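Local coordinates for VP5 (Halorubrum pleomorphic virus 2, PDB 6QGI), which is the envelope protein of a haloarchaeal pleomorphic virus and probably drives fusion of the viral membrane with that of its host, at residues D298-A303 with I490-Q495; T313-F318 with M349-G354. All blocks are in the same frame, centred on the assembly; numbering follows the deposited sequence.

Overall arrangement
Both contacts gather round strand 312-320 on the same side of the chain's centre, their own centres about 15 Å apart. Contact 2 lies inside the loop that contact 1 closes along the chain. In contact 1 a helix late in the modelled chain rests against a strand corner mostly through side chains, with no hydrogen bond across. In contact 2 two backbones pair directly, and apolar side chains fill in beside them. Each mixes buried and more open residues: Tyr493 is buried in the first, Leu314, Met349 and Val352 in the second. Segments 298-303 and 313-318 are themselves paired, with Ala303 N 2.8 Å from Gly316 O, a probable hydrogen bond.

Contact 1: D298-A303 with I490-Q495; sequences DAEREA and IEKYEQ
A corner between two beta strands meets a long helix here, with Ala299 packing on Tyr493 and Lys492. Strand 297-299 ends at the corner, strand 301-307 leaves it, and residues 490-495 of helix 476-496 face it. The methyl of Ala299 points at the helix. Its CB comes within 3.5 Å of Tyr493 CE2 and approaches the ring obliquely. On its other contact, Ala299 CB lies 4.0 Å from Lys492 CD. Lys492 is extended beyond CG, with CG beside the backbone N (chi1 -78°), and this carries its aliphatic chain past the methyl to the corner. There Glu300 OE2 and Lys492 NZ stand 5.1 Å apart. They form no salt bridge, but their opposite charges may attract weakly.

The corner also has its own internal tie. Arg301 NE donates to Asp298 OD1 at 3.0 Å in a nearly straight hydrogen bond (178°), part of a salt bridge. The carboxylate oxygen is met on its syn side, in the guanidinium plane. Asp298 OD2 takes a further hydrogen bond from Ser461 N. Tyr493 ties helix 476-496 to strand 312-320 through its hydroxyl, hydrogen-bonded to Thr317 OG1, while its side chain also touches Ile287 and Ile291 of helix 285-292.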
ATOM      1  N   ASP A 298     -14.229   2.055 -11.055  1.00 31.53           N
ATOM      2  CA  ASP A 298     -15.057   2.999 -11.783  1.00 32.22           C
ATOM      3  C   ASP A 298     -14.114   3.952 -12.513  1.00 36.68           C
ATOM      4  O   ASP A 298     -13.753   5.016 -11.998  1.00 36.41           O
ATOM      5  CB  ASP A 298     -16.064   3.741 -10.888  1.00 34.12           C
ATOM      6  CG  ASP A 298     -17.089   4.585 -11.644  1.00 44.53           C
ATOM      7  OD1 ASP A 298     -16.822   4.958 -12.810  1.00 45.50           O
ATOM      8  OD2 ASP A 298     -18.153   4.869 -11.074  1.00 50.77           O
ATOM      9  N   ALA A 299     -13.698   3.529 -13.712  1.00 33.31           N
ATOM     10  CA  ALA A 299     -12.802   4.257 -14.601  1.00 33.44           C
ATOM     11  C   ALA A 299     -13.516   5.408 -15.318  1.00 39.42           C
ATOM     12  O   ALA A 299     -12.869   6.388 -15.690  1.00 39.58           O
ATOM     13  CB  ALA A 299     -12.233   3.296 -15.632  1.00 34.01           C
ATOM     14  N   GLU A 300     -14.842   5.280 -15.521  1.00 37.62           N
ATOM     15  CA  GLU A 300     -15.659   6.224 -16.280  1.00 39.38           C
ATOM     16  C   GLU A 300     -16.249   7.395 -15.481  1.00 43.37           C
ATOM     17  O   GLU A 300     -16.816   8.292 -16.105  1.00 44.48           O
ATOM     18  CB  GLU A 300     -16.799   5.484 -16.994  1.00 41.95           C
ATOM     19  CG  GLU A 300     -16.490   5.151 -18.447  1.00 57.12           C
ATOM     20  CD  GLU A 300     -16.133   6.311 -19.365  1.00 87.87           C
ATOM     21  OE1 GLU A 300     -16.750   7.396 -19.242  1.00 84.70           O
ATOM     22  OE2 GLU A 300     -15.234   6.128 -20.218  1.00 86.79           O
ATOM     23  N   ARG A 301     -16.122   7.415 -14.143  1.00 38.42           N
ATOM     24  CA  ARG A 301     -16.680   8.529 -13.376  1.00 38.36           C
ATOM     25  C   ARG A 301     -15.634   9.192 -12.484  1.00 40.82           C
ATOM     26  O   ARG A 301     -15.213   8.620 -11.474  1.00 39.26           O
ATOM     27  CB  ARG A 301     -17.907   8.102 -12.560  1.00 37.74           C
ATOM     28  CG  ARG A 301     -19.201   8.178 -13.360  1.00 47.15           C
ATOM     29  CD  ARG A 301     -20.127   7.019 -13.056  1.00 55.58           C
ATOM     30  NE  ARG A 301     -19.618   5.769 -13.625  1.00 62.01           N
ATOM     31  CZ  ARG A 301     -20.298   4.991 -14.459  1.00 79.19           C
ATOM     32  NH1 ARG A 301     -19.744   3.881 -14.934  1.00 68.74           N
ATOM     33  NH2 ARG A 301     -21.535   5.305 -14.818  1.00 68.36           N
ATOM     34  N   GLU A 302     -15.216  10.407 -12.881  1.00 37.69           N
ATOM     35  CA  GLU A 302     -14.257  11.223 -12.147  1.00 36.51           C
ATOM     36  C   GLU A 302     -14.990  11.908 -11.008  1.00 40.47           C
ATOM     37  O   GLU A 302     -16.025  12.550 -11.221  1.00 40.38           O
ATOM     38  CB  GLU A 302     -13.565  12.246 -13.064  1.00 38.73           C
ATOM     39  CG  GLU A 302     -12.295  12.831 -12.464  1.00 48.49           C
ATOM     40  CD  GLU A 302     -11.785  14.095 -13.128  1.00 70.82           C
ATOM     41  OE1 GLU A 302     -11.213  14.000 -14.237  1.00 64.40           O
ATOM     42  OE2 GLU A 302     -11.948  15.184 -12.530  1.00 65.87           O
ATOM     43  N   ALA A 303     -14.466  11.739  -9.794  1.00 36.37           N
ATOM     44  CA  ALA A 303     -15.058  12.305  -8.596  1.00 36.10           C
ATOM     45  C   ALA A 303     -14.099  13.229  -7.889  1.00 39.10           C
ATOM     46  O   ALA A 303     -12.928  12.883  -7.711  1.00 37.95           O
ATOM     47  CB  ALA A 303     -15.474  11.192  -7.656  1.00 35.86           C
ATOM     48  N   ILE A 490      -7.653  -0.645 -19.279  1.00 36.19           N
ATOM     49  CA  ILE A 490      -6.297  -0.117 -19.395  1.00 35.91           C
ATOM     50  C   ILE A 490      -6.323   1.113 -20.317  1.00 41.66           C
ATOM     51  O   ILE A 490      -5.848   2.171 -19.904  1.00 41.40           O
ATOM     52  CB  ILE A 490      -5.296  -1.223 -19.850  1.00 38.82           C
ATOM     53  CG1 ILE A 490      -5.061  -2.296 -18.744  1.00 38.04           C
ATOM     54  CG2 ILE A 490      -3.970  -0.657 -20.381  1.00 39.96           C
ATOM     55  CD1 ILE A 490      -4.762  -1.813 -17.273  1.00 45.23           C
ATOM     56  N   GLU A 491      -6.935   0.992 -21.521  1.00 39.56           N
ATOM     57  CA  GLU A 491      -7.071   2.086 -22.490  1.00 40.87           C
ATOM     58  C   GLU A 491      -7.771   3.308 -21.865  1.00 45.13           C
ATOM     59  O   GLU A 491      -7.322   4.434 -22.093  1.00 45.56           O
ATOM     60  CB  GLU A 491      -7.823   1.623 -23.743  1.00 43.63           C
ATOM     61  CG  GLU A 491      -6.963   0.817 -24.706  1.00 56.75           C
ATOM     62  CD  GLU A 491      -7.662   0.227 -25.919  1.00 81.08           C
ATOM     63  OE1 GLU A 491      -8.890  -0.013 -25.853  1.00 75.41           O
ATOM     64  OE2 GLU A 491      -6.971  -0.015 -26.936  1.00 75.49           O
ATOM     65  N   LYS A 492      -8.822   3.078 -21.038  1.00 40.77           N
ATOM     66  CA  LYS A 492      -9.574   4.125 -20.335  1.00 40.96           C
ATOM     67  C   LYS A 492      -8.663   4.956 -19.428  1.00 44.62           C
ATOM     68  O   LYS A 492      -8.754   6.188 -19.439  1.00 45.13           O
ATOM     69  CB  LYS A 492     -10.718   3.520 -19.504  1.00 43.20           C
ATOM     70  CG  LYS A 492     -11.944   3.125 -20.317  1.00 60.45           C
ATOM     71  CD  LYS A 492     -12.925   2.305 -19.489  1.00 69.33           C
ATOM     72  CE  LYS A 492     -14.019   1.691 -20.323  1.00 82.07           C
ATOM     73  NZ  LYS A 492     -15.058   1.059 -19.469  1.00 92.23           N
ATOM     74  N   TYR A 493      -7.775   4.286 -18.663  1.00 39.93           N
ATOM     75  CA  TYR A 493      -6.840   4.955 -17.759  1.00 39.00           C
ATOM     76  C   TYR A 493      -5.684   5.593 -18.520  1.00 44.56           C
ATOM     77  O   TYR A 493      -5.224   6.661 -18.116  1.00 44.44           O
ATOM     78  CB  TYR A 493      -6.317   3.999 -16.683  1.00 38.28           C
ATOM     79  CG  TYR A 493      -7.244   3.915 -15.492  1.00 38.82           C
ATOM     80  CD1 TYR A 493      -7.259   4.914 -14.523  1.00 40.02           C
ATOM     81  CD2 TYR A 493      -8.147   2.864 -15.362  1.00 39.30           C
ATOM     82  CE1 TYR A 493      -8.135   4.861 -13.444  1.00 39.85           C
ATOM     83  CE2 TYR A 493      -9.008   2.784 -14.268  1.00 39.75           C
ATOM     84  CZ  TYR A 493      -9.009   3.795 -13.319  1.00 47.59           C
ATOM     85  OH  TYR A 493      -9.850   3.753 -12.236  1.00 49.15           O
ATOM     86  N   GLU A 494      -5.240   4.962 -19.627  1.00 42.04           N
ATOM     87  CA  GLU A 494      -4.166   5.467 -20.488  1.00 42.66           C
ATOM     88  C   GLU A 494      -4.602   6.752 -21.196  1.00 48.39           C
ATOM     89  O   GLU A 494      -3.775   7.636 -21.414  1.00 48.40           O
ATOM     90  CB  GLU A 494      -3.735   4.404 -21.508  1.00 44.36           C
ATOM     91  CG  GLU A 494      -2.847   3.331 -20.904  1.00 55.19           C
ATOM     92  CD  GLU A 494      -1.859   2.685 -21.856  1.00 82.90           C
ATOM     93  OE1 GLU A 494      -0.927   3.385 -22.315  1.00 84.31           O
ATOM     94  OE2 GLU A 494      -2.001   1.470 -22.123  1.00 78.65           O
ATOM     95  N   GLN A 495      -5.905   6.861 -21.528  1.00 46.29           N
ATOM     96  CA  GLN A 495      -6.493   8.041 -22.166  1.00 47.83           C
ATOM     97  C   GLN A 495      -6.596   9.194 -21.165  1.00 51.46           C
ATOM     98  O   GLN A 495      -6.224  10.321 -21.496  1.00 51.99           O
ATOM     99  CB  GLN A 495      -7.880   7.716 -22.749  1.00 50.19           C
ATOM    100  CG  GLN A 495      -7.842   7.028 -24.115  1.00 68.70           C
ATOM    101  CD  GLN A 495      -9.088   6.217 -24.414  1.00 89.51           C
ATOM    102  OE1 GLN A 495     -10.214   6.575 -24.041  1.00 86.42           O
ATOM    103  NE2 GLN A 495      -8.912   5.101 -25.110  1.00 78.82           N
TER

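Contact 2: T313-F318 with M349-G354; sequences TLPGTF and MSLVEG
Leu314 reaches from strand 312-320 to Met349, in the short 3-10 turn that interrupts strand 343-355, and to Val352 just after it. From CB, its CG lies anti to the backbone N (chi1 -174°), and the two methyls then part. Leu314 CD1 lies 4.1 Å from both Val352 CA and Val352 CB. CD2 meets the tip of Met349, with Leu314 CD2 and Met349 CE 4.0 Å apart. The methionine CB points away from Leu314, but bends at chi2 and chi3 bring the methyl back. Pro315 adds a further apolar contact, its CD 3.9 Å from Leu351 CB, and these two side chains cross at about a right angle.

Thr313 and Glu353 form a single antiparallel hydrogen-bonded pair. Glu353 N donates to Thr313 O at 3.0 Å, nearly straight (172°) and in the carbonyl plane. The return bond, Thr313 N to Glu353 O at 2.9 Å, is more bent (151°), and its donor lies above the carbonyl plane. Thr313 OG1 adds a weak bond to Glu353 O at 3.3 Å. Ile437 of strand 434-439 touches both Leu314 and Met349. The chemistry is therefore divided: paired backbone groups fix the alignment at Thr313, while buried Leu314 packs by apolar contact on Met349 and Val352.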
ATOM      1  N   THR A 313      -8.985  18.932  -1.283  1.00 38.34           N
ATOM      2  CA  THR A 313      -9.792  18.586  -2.460  1.00 39.13           C
ATOM      3  C   THR A 313      -8.912  17.896  -3.500  1.00 41.66           C
ATOM      4  O   THR A 313      -7.810  18.372  -3.792  1.00 40.78           O
ATOM      5  CB  THR A 313     -10.509  19.816  -3.043  1.00 51.94           C
ATOM      6  OG1 THR A 313      -9.565  20.870  -3.240  1.00 55.29           O
ATOM      7  CG2 THR A 313     -11.654  20.298  -2.169  1.00 50.35           C
ATOM      8  N   LEU A 314      -9.397  16.766  -4.051  1.00 37.55           N
ATOM      9  CA  LEU A 314      -8.642  15.959  -5.008  1.00 36.40           C
ATOM     10  C   LEU A 314      -9.558  15.278  -6.055  1.00 39.45           C
ATOM     11  O   LEU A 314     -10.447  14.506  -5.678  1.00 38.76           O
ATOM     12  CB  LEU A 314      -7.825  14.904  -4.221  1.00 34.95           C
ATOM     13  CG  LEU A 314      -6.831  14.016  -4.972  1.00 39.01           C
ATOM     14  CD1 LEU A 314      -5.672  14.824  -5.560  1.00 39.77           C
ATOM     15  CD2 LEU A 314      -6.281  12.952  -4.056  1.00 39.65           C
ATOM     16  N   PRO A 315      -9.333  15.524  -7.372  1.00 35.59           N
ATOM     17  CA  PRO A 315     -10.160  14.859  -8.397  1.00 35.77           C
ATOM     18  C   PRO A 315      -9.570  13.512  -8.838  1.00 38.06           C
ATOM     19  O   PRO A 315      -8.380  13.428  -9.145  1.00 37.70           O
ATOM     20  CB  PRO A 315     -10.167  15.870  -9.550  1.00 38.92           C
ATOM     21  CG  PRO A 315      -8.946  16.749  -9.325  1.00 43.16           C
ATOM     22  CD  PRO A 315      -8.332  16.417  -7.993  1.00 37.26           C
ATOM     23  N   GLY A 316     -10.399  12.475  -8.886  1.00 33.46           N
ATOM     24  CA  GLY A 316      -9.936  11.155  -9.300  1.00 32.26           C
ATOM     25  C   GLY A 316     -10.986  10.070  -9.395  1.00 36.06           C
ATOM     26  O   GLY A 316     -12.169  10.300  -9.131  1.00 36.55           O
ATOM     27  N   THR A 317     -10.542   8.872  -9.787  1.00 31.84           N
ATOM     28  CA  THR A 317     -11.398   7.698  -9.965  1.00 31.43           C
ATOM     29  C   THR A 317     -11.265   6.737  -8.783  1.00 33.11           C
ATOM     30  O   THR A 317     -10.200   6.642  -8.161  1.00 31.18           O
ATOM     31  CB  THR A 317     -11.082   6.990 -11.289  1.00 40.82           C
ATOM     32  OG1 THR A 317      -9.669   6.826 -11.412  1.00 42.07           O
ATOM     33  CG2 THR A 317     -11.633   7.739 -12.502  1.00 40.77           C
ATOM     34  N   PHE A 318     -12.364   6.019  -8.493  1.00 29.40           N
ATOM     35  CA  PHE A 318     -12.474   5.063  -7.400  1.00 28.00           C
ATOM     36  C   PHE A 318     -12.284   3.614  -7.824  1.00 30.76           C
ATOM     37  O   PHE A 318     -12.630   3.205  -8.938  1.00 30.02           O
ATOM     38  CB  PHE A 318     -13.844   5.169  -6.720  1.00 30.17           C
ATOM     39  CG  PHE A 318     -14.047   6.341  -5.799  1.00 31.73           C
ATOM     40  CD1 PHE A 318     -13.490   6.351  -4.526  1.00 33.97           C
ATOM     41  CD2 PHE A 318     -14.863   7.402  -6.171  1.00 34.58           C
ATOM     42  CE1 PHE A 318     -13.714   7.421  -3.657  1.00 35.01           C
ATOM     43  CE2 PHE A 318     -15.088   8.468  -5.301  1.00 37.55           C
ATOM     44  CZ  PHE A 318     -14.512   8.471  -4.052  1.00 34.94           C
ATOM     45  N   MET A 349      -1.923  13.882  -8.215  1.00 32.32           N
ATOM     46  CA  MET A 349      -1.500  14.578  -6.994  1.00 31.50           C
ATOM     47  C   MET A 349      -1.126  16.032  -7.267  1.00 35.78           C
ATOM     48  O   MET A 349      -1.175  16.852  -6.352  1.00 35.63           O
ATOM     49  CB  MET A 349      -0.327  13.852  -6.311  1.00 32.90           C
ATOM     50  CG  MET A 349      -0.675  12.450  -5.832  1.00 35.89           C
ATOM     51  SD  MET A 349      -2.006  12.402  -4.607  1.00 39.98           S
ATOM     52  CE  MET A 349      -3.005  11.072  -5.268  1.00 36.57           C
ATOM     53  N   SER A 350      -0.809  16.362  -8.533  1.00 33.08           N
ATOM     54  CA  SER A 350      -0.483  17.718  -8.964  1.00 34.13           C
ATOM     55  C   SER A 350      -1.729  18.638  -8.911  1.00 38.36           C
ATOM     56  O   SER A 350      -1.594  19.863  -8.989  1.00 38.36           O
ATOM     57  CB  SER A 350       0.113  17.704 -10.369  1.00 38.51           C
ATOM     58  OG  SER A 350       0.818  18.904 -10.640  1.00 49.52           O
ATOM     59  N   LEU A 351      -2.931  18.043  -8.751  1.00 34.46           N
ATOM     60  CA  LEU A 351      -4.189  18.783  -8.705  1.00 35.16           C
ATOM     61  C   LEU A 351      -4.755  18.919  -7.269  1.00 39.65           C
ATOM     62  O   LEU A 351      -5.866  19.440  -7.110  1.00 40.29           O
ATOM     63  CB  LEU A 351      -5.231  18.148  -9.648  1.00 35.44           C
ATOM     64  CG  LEU A 351      -4.905  18.182 -11.155  1.00 40.65           C
ATOM     65  CD1 LEU A 351      -5.855  17.308 -11.941  1.00 40.63           C
ATOM     66  CD2 LEU A 351      -4.915  19.603 -11.711  1.00 44.11           C
ATOM     67  N   VAL A 352      -3.975  18.524  -6.230  1.00 35.30           N
ATOM     68  CA  VAL A 352      -4.395  18.651  -4.827  1.00 34.86           C
ATOM     69  C   VAL A 352      -4.513  20.153  -4.453  1.00 41.01           C
ATOM     70  O   VAL A 352      -3.607  20.949  -4.722  1.00 40.79           O
ATOM     71  CB  VAL A 352      -3.489  17.857  -3.833  1.00 37.23           C
ATOM     72  CG1 VAL A 352      -2.101  18.486  -3.669  1.00 37.00           C
ATOM     73  CG2 VAL A 352      -4.171  17.681  -2.476  1.00 36.27           C
ATOM     74  N   GLU A 353      -5.668  20.524  -3.890  1.00 39.28           N
ATOM     75  CA  GLU A 353      -5.989  21.882  -3.440  1.00 40.87           C
ATOM     76  C   GLU A 353      -6.542  21.833  -2.020  1.00 45.88           C
ATOM     77  O   GLU A 353      -6.796  20.745  -1.500  1.00 44.76           O
ATOM     78  CB  GLU A 353      -7.012  22.533  -4.385  1.00 43.78           C
ATOM     79  CG  GLU A 353      -6.410  23.381  -5.485  1.00 55.84           C
ATOM     80  CD  GLU A 353      -7.447  24.209  -6.218  1.00 78.34           C
ATOM     81  OE1 GLU A 353      -8.217  23.630  -7.019  1.00 71.97           O
ATOM     82  OE2 GLU A 353      -7.495  25.438  -5.983  1.00 74.36           O
ATOM     83  N   GLY A 354      -6.748  22.995  -1.411  1.00 43.93           N
ATOM     84  CA  GLY A 354      -7.316  23.055  -0.072  1.00 43.94           C
ATOM     85  C   GLY A 354      -7.005  24.320   0.684  1.00 49.43           C
ATOM     86  O   GLY A 354      -5.879  24.817   0.630  1.00 49.16           O
TER